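PDB 3ZED: RNA-directed RNA polymerase from Infectious pancreatic necrosis virus, which polymerises RNA from ribonucleoside triphosphates on an RNA template and probably occurs both free and covalently attached to the genomic RNA. Local coordinates for residues 616-621 against 677-682; 574-579 against 682-687. All blocks are in the same frame, centred on the assembly; numbering follows the deposited sequence.

In the fold
Both contacts lie within the thumb domain and share helix 677-683: contact 1 packs its middle against the last turn of helix 604-621, and contact 2 sets the chain just beyond it against edge strand 573-578. Their centres are about 8 Å apart, and they meet directly. V619 O and L578 N stand 2.8 Å apart in a probable hydrogen bond joining helix 604-621 to the strand, while I683 CD1 packs 3.9 Å from L618 O. Along the sequence, contact 1 is nested inside the loop closed by contact 2. The centres lie about 27 and 23 Å from that of the chain, away from both potassium ions and the predicted GTP site.

Contact 1 of 2, residues 616-621 against 677-682; sequences IRLVGG and NQTLVD
On the short helix whose T679 and L680 meet L618, the shortest polar bond runs from Q678 NE2 to D682 OD1, at 2.8 Å. With an N-H...O angle of 163° it is fairly straight. The carboxylate oxygen lies in the Q678 amide plane, whereas the donor reaches the syn side of OD1 from 34° out of the carboxylate plane. The two residues are one helical turn apart, so this bond spans the face of helix 677-683 that does not meet helix 604-621.

The contact itself is apolar and small, burying 113 Å² in total. L618 and L680 are nearest in backbone, with 7.2 Å between their CA atoms. L618 turns CG beside its backbone N (chi1 -85°), from where CD2 reaches the T679 methyl CG2 at 3.7 Å. These two side chains cross at about a right angle. The end of L680 comes near the backbone instead, its CD2 4.3 Å from L618 O. The other branch of T679 is also committed: OG1 is hydrogen-bonded to the backbone N of T676, just before the helix.

Behind L618 the helix finishes in a wider, pi-type turn. G621 N reaches back five residues to I616 O at 3.0 Å, and G620 N bonds to R617 O at 3.2 Å. R617 takes no real part in the contact; its guanidinium forms salt bridges to E614 and E628, the latter on helix 625-645. The loop residue L675 touches both R617 and L618. The whole is helix-on-helix packing in the thumb domain of a polymerase with the right-hand (fingers, palm, thumb) fold, where the end of a long helix rests on a short one.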
ATOM      1  N   ILE B 616      18.835   5.648  12.675  1.00 35.53           N
ATOM      2  CA  ILE B 616      18.124   6.666  13.457  1.00 35.59           C
ATOM      3  C   ILE B 616      18.837   8.061  13.280  1.00 38.21           C
ATOM      4  O   ILE B 616      18.161   9.092  13.166  1.00 35.10           O
ATOM      5  CB  ILE B 616      17.870   6.269  14.943  1.00 39.17           C
ATOM      6  CG1 ILE B 616      16.700   7.067  15.543  1.00 40.32           C
ATOM      7  CG2 ILE B 616      19.104   6.371  15.834  1.00 40.74           C
ATOM      8  CD1 ILE B 616      15.269   6.592  15.127  1.00 45.92           C
ATOM      9  N   ARG B 617      20.174   8.059  13.161  1.00 35.90           N
ATOM     10  CA  ARG B 617      20.947   9.278  12.916  1.00 36.07           C
ATOM     11  C   ARG B 617      20.671   9.804  11.499  1.00 38.28           C
ATOM     12  O   ARG B 617      20.336  10.975  11.355  1.00 37.35           O
ATOM     13  CB  ARG B 617      22.446   9.022  13.110  1.00 36.93           C
ATOM     14  CG  ARG B 617      22.850   8.713  14.546  1.00 39.94           C
ATOM     15  CD  ARG B 617      24.286   8.206  14.621  1.00 33.87           C
ATOM     16  NE  ARG B 617      25.230   9.293  14.380  1.00 39.23           N
ATOM     17  CZ  ARG B 617      26.513   9.132  14.073  1.00 51.59           C
ATOM     18  NH1 ARG B 617      27.024   7.916  13.936  1.00 37.92           N
ATOM     19  NH2 ARG B 617      27.291  10.183  13.892  1.00 39.52           N
ATOM     20  N   LEU B 618      20.749   8.925  10.480  1.00 36.65           N
ATOM     21  CA  LEU B 618      20.547   9.239   9.063  1.00 38.04           C
ATOM     22  C   LEU B 618      19.212   9.889   8.740  1.00 37.96           C
ATOM     23  O   LEU B 618      19.163  10.833   7.944  1.00 36.83           O
ATOM     24  CB  LEU B 618      20.625   7.962   8.219  1.00 39.95           C
ATOM     25  CG  LEU B 618      21.955   7.459   7.767  1.00 48.48           C
ATOM     26  CD1 LEU B 618      21.810   6.056   7.243  1.00 51.38           C
ATOM     27  CD2 LEU B 618      22.500   8.315   6.677  1.00 49.02           C
ATOM     28  N   VAL B 619      18.131   9.334   9.277  1.00 33.34           N
ATOM     29  CA  VAL B 619      16.785   9.796   8.961  1.00 32.51           C
ATOM     30  C   VAL B 619      16.440  11.122   9.631  1.00 37.51           C
ATOM     31  O   VAL B 619      15.452  11.728   9.237  1.00 40.79           O
ATOM     32  CB  VAL B 619      15.706   8.718   9.244  1.00 34.29           C
ATOM     33  CG1 VAL B 619      15.901   7.540   8.299  1.00 33.57           C
ATOM     34  CG2 VAL B 619      15.703   8.282  10.717  1.00 33.20           C
ATOM     35  N   GLY B 620      17.239  11.578  10.585  1.00 33.02           N
ATOM     36  CA  GLY B 620      16.971  12.870  11.212  1.00 32.74           C
ATOM     37  C   GLY B 620      17.510  13.110  12.599  1.00 36.77           C
ATOM     38  O   GLY B 620      17.426  14.233  13.106  1.00 36.63           O
ATOM     39  N   GLY B 621      18.034  12.061  13.221  1.00 33.17           N
ATOM     40  CA  GLY B 621      18.596  12.143  14.569  1.00 32.53           C
ATOM     41  C   GLY B 621      19.857  12.971  14.573  1.00 36.86           C
ATOM     42  O   GLY B 621      20.175  13.617  15.583  1.00 36.70           O
ATOM     43  N   ASN B 677      29.511  13.997   7.906  1.00 39.13           N
ATOM     44  CA  ASN B 677      28.770  15.019   7.177  1.00 39.41           C
ATOM     45  C   ASN B 677      28.646  14.660   5.666  1.00 43.26           C
ATOM     46  O   ASN B 677      27.631  14.982   5.067  1.00 42.64           O
ATOM     47  CB  ASN B 677      29.414  16.398   7.349  1.00 38.70           C
ATOM     48  CG  ASN B 677      28.557  17.485   6.784  1.00 43.99           C
ATOM     49  OD1 ASN B 677      27.454  17.727   7.254  1.00 34.96           O
ATOM     50  ND2 ASN B 677      28.986  18.058   5.685  1.00 36.62           N
ATOM     51  N   GLN B 678      29.663  13.990   5.061  1.00 41.39           N
ATOM     52  CA  GLN B 678      29.611  13.602   3.631  1.00 40.36           C
ATOM     53  C   GLN B 678      28.445  12.631   3.341  1.00 42.59           C
ATOM     54  O   GLN B 678      27.848  12.711   2.263  1.00 41.45           O
ATOM     55  CB  GLN B 678      30.941  13.005   3.142  1.00 41.90           C
ATOM     56  CG  GLN B 678      31.037  12.863   1.602  1.00 39.42           C
ATOM     57  CD  GLN B 678      30.874  14.176   0.864  1.00 69.70           C
ATOM     58  OE1 GLN B 678      31.591  15.165   1.105  1.00 66.17           O
ATOM     59  NE2 GLN B 678      29.909  14.227  -0.048  1.00 62.79           N
ATOM     60  N   THR B 679      28.097  11.749   4.306  1.00 39.08           N
ATOM     61  CA  THR B 679      26.962  10.829   4.176  1.00 38.38           C
ATOM     62  C   THR B 679      25.655  11.625   4.012  1.00 43.71           C
ATOM     63  O   THR B 679      24.788  11.252   3.215  1.00 43.32           O
ATOM     64  CB  THR B 679      26.837   9.901   5.417  1.00 42.14           C
ATOM     65  OG1 THR B 679      28.106   9.391   5.801  1.00 47.50           O
ATOM     66  CG2 THR B 679      25.858   8.771   5.199  1.00 32.44           C
ATOM     67  N   LEU B 680      25.528  12.708   4.796  1.00 38.95           N
ATOM     68  CA  LEU B 680      24.344  13.565   4.800  1.00 36.97           C
ATOM     69  C   LEU B 680      24.269  14.393   3.529  1.00 42.27           C
ATOM     70  O   LEU B 680      23.167  14.590   3.012  1.00 43.96           O
ATOM     71  CB  LEU B 680      24.338  14.452   6.052  1.00 35.98           C
ATOM     72  CG  LEU B 680      24.211  13.694   7.386  1.00 37.63           C
ATOM     73  CD1 LEU B 680      24.262  14.642   8.536  1.00 36.88           C
ATOM     74  CD2 LEU B 680      22.950  12.828   7.427  1.00 34.62           C
ATOM     75  N   VAL B 681      25.432  14.829   3.002  1.00 37.80           N
ATOM     76  CA  VAL B 681      25.524  15.568   1.742  1.00 37.93           C
ATOM     77  C   VAL B 681      25.078  14.614   0.603  1.00 41.96           C
ATOM     78  O   VAL B 681      24.235  15.005  -0.191  1.00 40.57           O
ATOM     79  CB  VAL B 681      26.951  16.168   1.495  1.00 41.97           C
ATOM     80  CG1 VAL B 681      27.122  16.681   0.061  1.00 41.97           C
ATOM     81  CG2 VAL B 681      27.267  17.275   2.493  1.00 41.46           C
ATOM     82  N   ASP B 682      25.606  13.365   0.575  1.00 40.48           N
ATOM     83  CA  ASP B 682      25.309  12.358  -0.467  1.00 41.17           C
ATOM     84  C   ASP B 682      23.825  11.968  -0.534  1.00 44.32           C
ATOM     85  O   ASP B 682      23.286  11.889  -1.634  1.00 44.14           O
ATOM     86  CB  ASP B 682      26.144  11.076  -0.288  1.00 42.70           C
ATOM     87  CG  ASP B 682      27.657  11.233  -0.433  1.00 54.87           C
ATOM     88  OD1 ASP B 682      28.113  12.319  -0.890  1.00 57.60           O
ATOM     89  OD2 ASP B 682      28.385  10.290  -0.054  1.00 54.39           O
TER

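Contact 2 of 2, residues 574-579 against 682-687; sequences FVPVLE and DINTPL
Strand 573-578, an outer strand of a three-stranded antiparallel sheet, runs past the chain as it leaves helix 677-683, and the two backbones are nearest at V575 and N684, whose CA atoms lie 6.6 Å apart. The CB atoms of both residues point at the opposite segment. N684 holds CG beside its backbone N and anti to the carbonyl carbon (chi1 -78°), which carries the amide to V575 and P576. V575 CG1 sits over the face of that amide, 3.5 Å from N684 CG, and the two side chains cross at about a right angle. P576 meets the oxygen end, its CD 3.2 Å from N684 OD1.

The nitrogen end is held by polar partners. N684 ND2 bonds to L680 O, one turn back in the helix, and also donates to a water at 3.0 Å. That water in turn donates to P576 O at 2.7 Å, so it bridges the two segments, between which there is no direct hydrogen bond. Valine on one face and two acceptors at ND2 should together restrain rotation of the amide. Backbone bonds from V575 to I566 tie the strand to its neighbour 563-568. The arrangement joins a helix exit to a sheet edge within the thumb domain, through a water-bridged asparagine.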
ATOM      1  N   PHE B 574      16.499  22.896   1.284  1.00 35.02           N
ATOM      2  CA  PHE B 574      15.773  22.175   2.313  1.00 33.74           C
ATOM      3  C   PHE B 574      16.083  20.697   2.166  1.00 38.21           C
ATOM      4  O   PHE B 574      16.201  20.181   1.038  1.00 39.55           O
ATOM      5  CB  PHE B 574      14.262  22.423   2.221  1.00 34.68           C
ATOM      6  CG  PHE B 574      13.880  23.794   2.699  1.00 35.05           C
ATOM      7  CD1 PHE B 574      13.577  24.020   4.036  1.00 36.49           C
ATOM      8  CD2 PHE B 574      13.795  24.856   1.811  1.00 36.23           C
ATOM      9  CE1 PHE B 574      13.200  25.294   4.476  1.00 37.65           C
ATOM     10  CE2 PHE B 574      13.447  26.134   2.261  1.00 38.95           C
ATOM     11  CZ  PHE B 574      13.154  26.345   3.587  1.00 36.41           C
ATOM     12  N   VAL B 575      16.261  20.033   3.302  1.00 32.90           N
ATOM     13  CA  VAL B 575      16.562  18.600   3.366  1.00 32.72           C
ATOM     14  C   VAL B 575      15.516  17.930   4.282  1.00 37.59           C
ATOM     15  O   VAL B 575      14.984  18.605   5.167  1.00 37.38           O
ATOM     16  CB  VAL B 575      18.018  18.324   3.825  1.00 34.75           C
ATOM     17  CG1 VAL B 575      19.021  18.893   2.828  1.00 34.83           C
ATOM     18  CG2 VAL B 575      18.282  18.869   5.236  1.00 34.05           C
ATOM     19  N   PRO B 576      15.193  16.630   4.110  1.00 33.34           N
ATOM     20  CA  PRO B 576      14.209  16.031   5.008  1.00 31.90           C
ATOM     21  C   PRO B 576      14.800  15.569   6.338  1.00 35.44           C
ATOM     22  O   PRO B 576      15.949  15.129   6.422  1.00 34.53           O
ATOM     23  CB  PRO B 576      13.707  14.828   4.218  1.00 32.23           C
ATOM     24  CG  PRO B 576      14.891  14.401   3.398  1.00 35.59           C
ATOM     25  CD  PRO B 576      15.668  15.656   3.099  1.00 32.69           C
ATOM     26  N   VAL B 577      13.968  15.629   7.365  1.00 31.39           N
ATOM     27  CA  VAL B 577      14.215  15.052   8.673  1.00 30.78           C
ATOM     28  C   VAL B 577      12.916  14.334   9.056  1.00 33.38           C
ATOM     29  O   VAL B 577      11.794  14.871   8.849  1.00 29.76           O
ATOM     30  CB  VAL B 577      14.735  16.002   9.796  1.00 34.02           C
ATOM     31  CG1 VAL B 577      16.102  16.571   9.456  1.00 33.08           C
ATOM     32  CG2 VAL B 577      13.730  17.103  10.164  1.00 33.59           C
ATOM     33  N   LEU B 578      13.059  13.120   9.584  1.00 30.64           N
ATOM     34  CA  LEU B 578      11.888  12.352   9.988  1.00 30.82           C
ATOM     35  C   LEU B 578      11.082  13.148  10.992  1.00 35.98           C
ATOM     36  O   LEU B 578      11.692  13.729  11.897  1.00 37.25           O
ATOM     37  CB  LEU B 578      12.322  10.999  10.595  1.00 30.37           C
ATOM     38  CG  LEU B 578      11.184  10.022  10.877  1.00 32.73           C
ATOM     39  CD1 LEU B 578      10.488   9.577   9.565  1.00 31.76           C
ATOM     40  CD2 LEU B 578      11.700   8.827  11.612  1.00 33.58           C
ATOM     41  N   GLU B 579       9.735  13.205  10.823  1.00 33.72           N
ATOM     42  CA  GLU B 579       8.843  13.898  11.755  0.53 34.05           C
ATOM     43  C   GLU B 579       9.205  13.487  13.182  1.00 35.66           C
ATOM     44  O   GLU B 579       9.401  12.296  13.429  1.00 34.02           O
ATOM     45  CB  GLU B 579       7.373  13.572  11.440  0.53 35.75           C
ATOM     46  CG  GLU B 579       6.423  14.728  11.728  0.53 50.98           C
ATOM     47  CD  GLU B 579       6.540  15.930  10.810  0.53 69.59           C
ATOM     48  OE1 GLU B 579       7.099  15.788   9.701  0.53 66.78           O
ATOM     49  OE2 GLU B 579       6.111  17.032  11.214  0.53 70.19           O
ATOM     50  N   ASP B 682      25.606  13.365   0.575  1.00 40.48           N
ATOM     51  CA  ASP B 682      25.309  12.358  -0.467  1.00 41.17           C
ATOM     52  C   ASP B 682      23.825  11.968  -0.534  1.00 44.32           C
ATOM     53  O   ASP B 682      23.286  11.889  -1.634  1.00 44.14           O
ATOM     54  CB  ASP B 682      26.144  11.076  -0.288  1.00 42.70           C
ATOM     55  CG  ASP B 682      27.657  11.233  -0.433  1.00 54.87           C
ATOM     56  OD1 ASP B 682      28.113  12.319  -0.890  1.00 57.60           O
ATOM     57  OD2 ASP B 682      28.385  10.290  -0.054  1.00 54.39           O
ATOM     58  N   ILE B 683      23.165  11.742   0.618  1.00 38.74           N
ATOM     59  CA  ILE B 683      21.764  11.331   0.606  1.00 38.11           C
ATOM     60  C   ILE B 683      20.849  12.486   0.128  1.00 42.14           C
ATOM     61  O   ILE B 683      19.708  12.243  -0.250  1.00 40.69           O
ATOM     62  CB  ILE B 683      21.303  10.750   1.976  1.00 40.38           C
ATOM     63  CG1 ILE B 683      21.315  11.795   3.113  1.00 40.18           C
ATOM     64  CG2 ILE B 683      22.110   9.509   2.328  1.00 40.57           C
ATOM     65  CD1 ILE B 683      20.612  11.384   4.400  1.00 44.90           C
ATOM     66  N   ASN B 684      21.370  13.728   0.116  1.00 38.59           N
ATOM     67  CA  ASN B 684      20.607  14.904  -0.271  1.00 36.85           C
ATOM     68  C   ASN B 684      21.043  15.481  -1.595  1.00 40.93           C
ATOM     69  O   ASN B 684      20.466  16.476  -2.042  1.00 41.83           O
ATOM     70  CB  ASN B 684      20.711  15.961   0.821  1.00 33.86           C
ATOM     71  CG  ASN B 684      19.823  15.643   1.972  1.00 40.17           C
ATOM     72  OD1 ASN B 684      18.610  15.451   1.806  1.00 33.56           O
ATOM     73  ND2 ASN B 684      20.394  15.573   3.156  1.00 31.81           N
ATOM     74  N   THR B 685      22.024  14.854  -2.252  1.00 38.13           N
ATOM     75  CA  THR B 685      22.555  15.357  -3.518  1.00 38.50           C
ATOM     76  C   THR B 685      21.595  15.059  -4.673  1.00 44.51           C
ATOM     77  O   THR B 685      21.290  13.888  -4.940  1.00 45.09           O
ATOM     78  CB  THR B 685      23.967  14.823  -3.755  1.00 39.03           C
ATOM     79  OG1 THR B 685      24.779  15.358  -2.722  1.00 38.10           O
ATOM     80  CG2 THR B 685      24.563  15.237  -5.130  1.00 31.08           C
ATOM     81  N   PRO B 686      21.097  16.118  -5.360  1.00 41.84           N
ATOM     82  CA  PRO B 686      20.221  15.884  -6.516  1.00 41.97           C
ATOM     83  C   PRO B 686      21.024  15.463  -7.733  1.00 49.79           C
ATOM     84  O   PRO B 686      22.145  15.920  -7.916  1.00 49.86           O
ATOM     85  CB  PRO B 686      19.537  17.237  -6.754  1.00 43.77           C
ATOM     86  CG  PRO B 686      20.260  18.226  -5.902  1.00 48.54           C
ATOM     87  CD  PRO B 686      21.362  17.559  -5.160  1.00 43.69           C
ATOM     88  N   LEU B 687      20.444  14.615  -8.569  1.00 51.35           N
ATOM     89  CA  LEU B 687      21.051  14.149  -9.815  1.00 54.72           C
ATOM     90  C   LEU B 687      21.029  15.266 -10.844  1.00 59.86           C
ATOM     91  O   LEU B 687      21.996  15.428 -11.569  1.00 60.26           O
ATOM     92  CB  LEU B 687      20.298  12.921 -10.343  1.00 55.32           C
ATOM     93  CG  LEU B 687      21.079  11.629 -10.349  1.00 61.78           C
ATOM     94  CD1 LEU B 687      20.153  10.450 -10.107  1.00 61.66           C
ATOM     95  CD2 LEU B 687      21.829  11.458 -11.662  1.00 67.46           C
TER
HETATM   96  O   HOH W   1      18.489  15.127   5.416  1.00 40.09           O